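Local atomic coordinates of motility protein B (Helicobacter pylori, PDB entry 3CYP), a protein that probably serves, together with MotA, as the stator of the flagellar motor and may fasten the torque-generating machinery to the cell wall. Residues 65-69 against 106-110. Residues are numbered along the deposited sequence; the frame is centred on the assembly and turned at random.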
loop_
_atom_site.group_PDB
_atom_site.type_symbol
_atom_site.label_atom_id
_atom_site.label_comp_id
_atom_site.label_asym_id
_atom_site.label_seq_id
_atom_site.Cartn_x
_atom_site.Cartn_y
_atom_site.Cartn_z
ATOM N N ARG B 65 6.279 3.747 -8.228
ATOM C CA ARG B 65 5.769 2.908 -9.342
ATOM C C ARG B 65 4.734 1.886 -8.875
ATOM O O ARG B 65 3.635 1.797 -9.417
ATOM C CB ARG B 65 6.877 2.212 -10.069
ATOM C CG ARG B 65 7.714 3.175 -10.920
ATOM C CD ARG B 65 8.917 2.496 -11.494
ATOM N NE ARG B 65 9.610 3.344 -12.478
ATOM C CZ ARG B 65 10.852 3.142 -12.915
ATOM N NH1 ARG B 65 11.567 2.123 -12.481
ATOM N NH2 ARG B 65 11.384 3.976 -13.835
ATOM N N ALA B 66 5.107 1.126 -7.851
ATOM C CA ALA B 66 4.236 0.065 -7.336
ATOM C C ALA B 66 2.989 0.661 -6.723
ATOM O O ALA B 66 1.873 0.187 -6.969
ATOM C CB ALA B 66 4.980 -0.780 -6.351
ATOM N N TYR B 67 3.156 1.697 -5.896
ATOM C CA TYR B 67 2.018 2.359 -5.260
ATOM C C TYR B 67 1.011 2.886 -6.304
ATOM O O TYR B 67 -0.189 2.688 -6.203
ATOM C CB TYR B 67 2.538 3.479 -4.354
ATOM C CG TYR B 67 1.451 4.395 -3.835
ATOM C CD1 TYR B 67 0.440 3.903 -3.019
ATOM C CD2 TYR B 67 1.392 5.733 -4.207
ATOM C CE1 TYR B 67 -0.602 4.726 -2.561
ATOM C CE2 TYR B 67 0.365 6.575 -3.732
ATOM C CZ TYR B 67 -0.612 6.055 -2.895
ATOM O OH TYR B 67 -1.644 6.845 -2.385
ATOM N N ARG B 68 1.527 3.555 -7.335
ATOM C CA ARG B 68 0.686 4.134 -8.362
ATOM C C ARG B 68 -0.083 3.066 -9.120
ATOM O O ARG B 68 -1.256 3.233 -9.381
ATOM C CB ARG B 68 1.516 4.994 -9.330
ATOM C CG ARG B 68 1.895 6.325 -8.656
ATOM C CD ARG B 68 2.792 7.207 -9.465
ATOM N NE ARG B 68 2.502 7.225 -10.896
ATOM C CZ ARG B 68 1.612 8.008 -11.508
ATOM N NH1 ARG B 68 0.836 8.850 -10.835
ATOM N NH2 ARG B 68 1.478 7.932 -12.814
ATOM N N VAL B 69 0.577 1.963 -9.442
ATOM C CA VAL B 69 -0.101 0.853 -10.101
ATOM C C VAL B 69 -1.191 0.339 -9.168
ATOM O O VAL B 69 -2.328 0.052 -9.576
ATOM C CB VAL B 69 0.855 -0.241 -10.546
ATOM C CG1 VAL B 69 0.080 -1.525 -10.915
ATOM C CG2 VAL B 69 1.659 0.287 -11.762
ATOM N N ASN B 106 14.364 -3.330 -16.760
ATOM C CA ASN B 106 14.309 -3.463 -15.289
ATOM C C ASN B 106 13.409 -2.448 -14.605
ATOM O O ASN B 106 13.144 -2.556 -13.416
ATOM C CB ASN B 106 15.728 -3.432 -14.686
ATOM C CG ASN B 106 16.555 -4.672 -15.055
ATOM O OD1 ASN B 106 16.020 -5.769 -15.180
ATOM N ND2 ASN B 106 17.875 -4.492 -15.289
ATOM N N ASN B 107 12.946 -1.447 -15.336
ATOM C CA ASN B 107 12.067 -0.428 -14.817
ATOM C C ASN B 107 10.639 -0.908 -15.019
ATOM O O ASN B 107 10.028 -0.702 -16.074
ATOM C CB ASN B 107 12.323 0.894 -15.544
ATOM C CG ASN B 107 13.681 1.411 -15.264
ATOM O OD1 ASN B 107 14.010 1.684 -14.113
ATOM N ND2 ASN B 107 14.543 1.442 -16.290
ATOM N N ARG B 108 10.103 -1.569 -13.997
ATOM C CA ARG B 108 8.821 -2.261 -14.163
ATOM C C ARG B 108 8.139 -2.526 -12.838
ATOM O O ARG B 108 8.732 -2.412 -11.782
ATOM C CB ARG B 108 8.989 -3.574 -14.954
ATOM C CG ARG B 108 9.325 -4.858 -14.190
ATOM C CD ARG B 108 10.748 -5.072 -13.966
ATOM N NE ARG B 108 11.068 -6.269 -13.177
ATOM C CZ ARG B 108 12.189 -6.380 -12.491
ATOM N NH1 ARG B 108 13.079 -5.410 -12.521
ATOM N NH2 ARG B 108 12.414 -7.427 -11.727
ATOM N N VAL B 109 6.867 -2.866 -12.947
ATOM C CA VAL B 109 6.068 -3.338 -11.802
ATOM C C VAL B 109 5.594 -4.728 -12.196
ATOM O O VAL B 109 5.181 -4.939 -13.339
ATOM C CB VAL B 109 4.923 -2.397 -11.481
ATOM C CG1 VAL B 109 3.889 -3.109 -10.579
ATOM C CG2 VAL B 109 5.434 -1.153 -10.833
ATOM N N GLU B 110 5.714 -5.673 -11.241
ATOM C CA GLU B 110 5.284 -7.075 -11.414
ATOM C C GLU B 110 4.155 -7.374 -10.449
ATOM O O GLU B 110 4.154 -6.857 -9.320
ATOM C CB GLU B 110 6.448 -8.065 -11.165
ATOM C CG GLU B 110 7.625 -7.840 -12.108
ATOM C CD GLU B 110 8.782 -8.758 -11.861
ATOM O OE1 GLU B 110 9.775 -8.657 -12.619
ATOM O OE2 GLU B 110 8.741 -9.556 -10.885
#
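Arg65 and Val69, one turn apart on helix 58-75, pack over the start of strand 108-114 in a buried helix-on-sheet contact that is apolar at Val109 and polar at Asn107. The axes of the two short segments pass 8.6 Å apart at 58°, and the backbones come nearest at Ala66 and Val109. Val109 points at the helix: its CG2 rests 3.7 Å from Arg65 CB and equally near Arg65 C, lying against the backbone of the turn that the Val69 N to Arg65 O bond closes. With CG1 of Val109 anti to its backbone N, that methyl meets Val69 CG1 tip to tip at 4.1 Å. Val41 of the adjacent strand 38-44 and Phe5 of strand 5-6 touch both valines. The contact is part of the helix-over-sheet core of the OmpA-like periplasmic domain of MotB, whose fold is associated with peptidoglycan binding. Beyond it the extended Arg65 chain runs along to the loop before the strand, where NH1 gives Asn107 OD1 a hydrogen bond of 3.0 Å (159° at the hydrogen). The oxygen sits at the guanidinium edge, while the amide plane is turned 72° from the guanidinium. Arg65 NE also donates to the carbonyl of Ser12 and NH1 to that of Phe44; Asn107 ND2 donates to Asp46 OD2, consistent with the amide being oriented with OD1 toward the arginine. Arg108 points away from the helix and grips Glu110 OE1 side-on through NE (2.8 Å) and NH2, both from one face of the carboxylate, while NH1 binds Asn106 O.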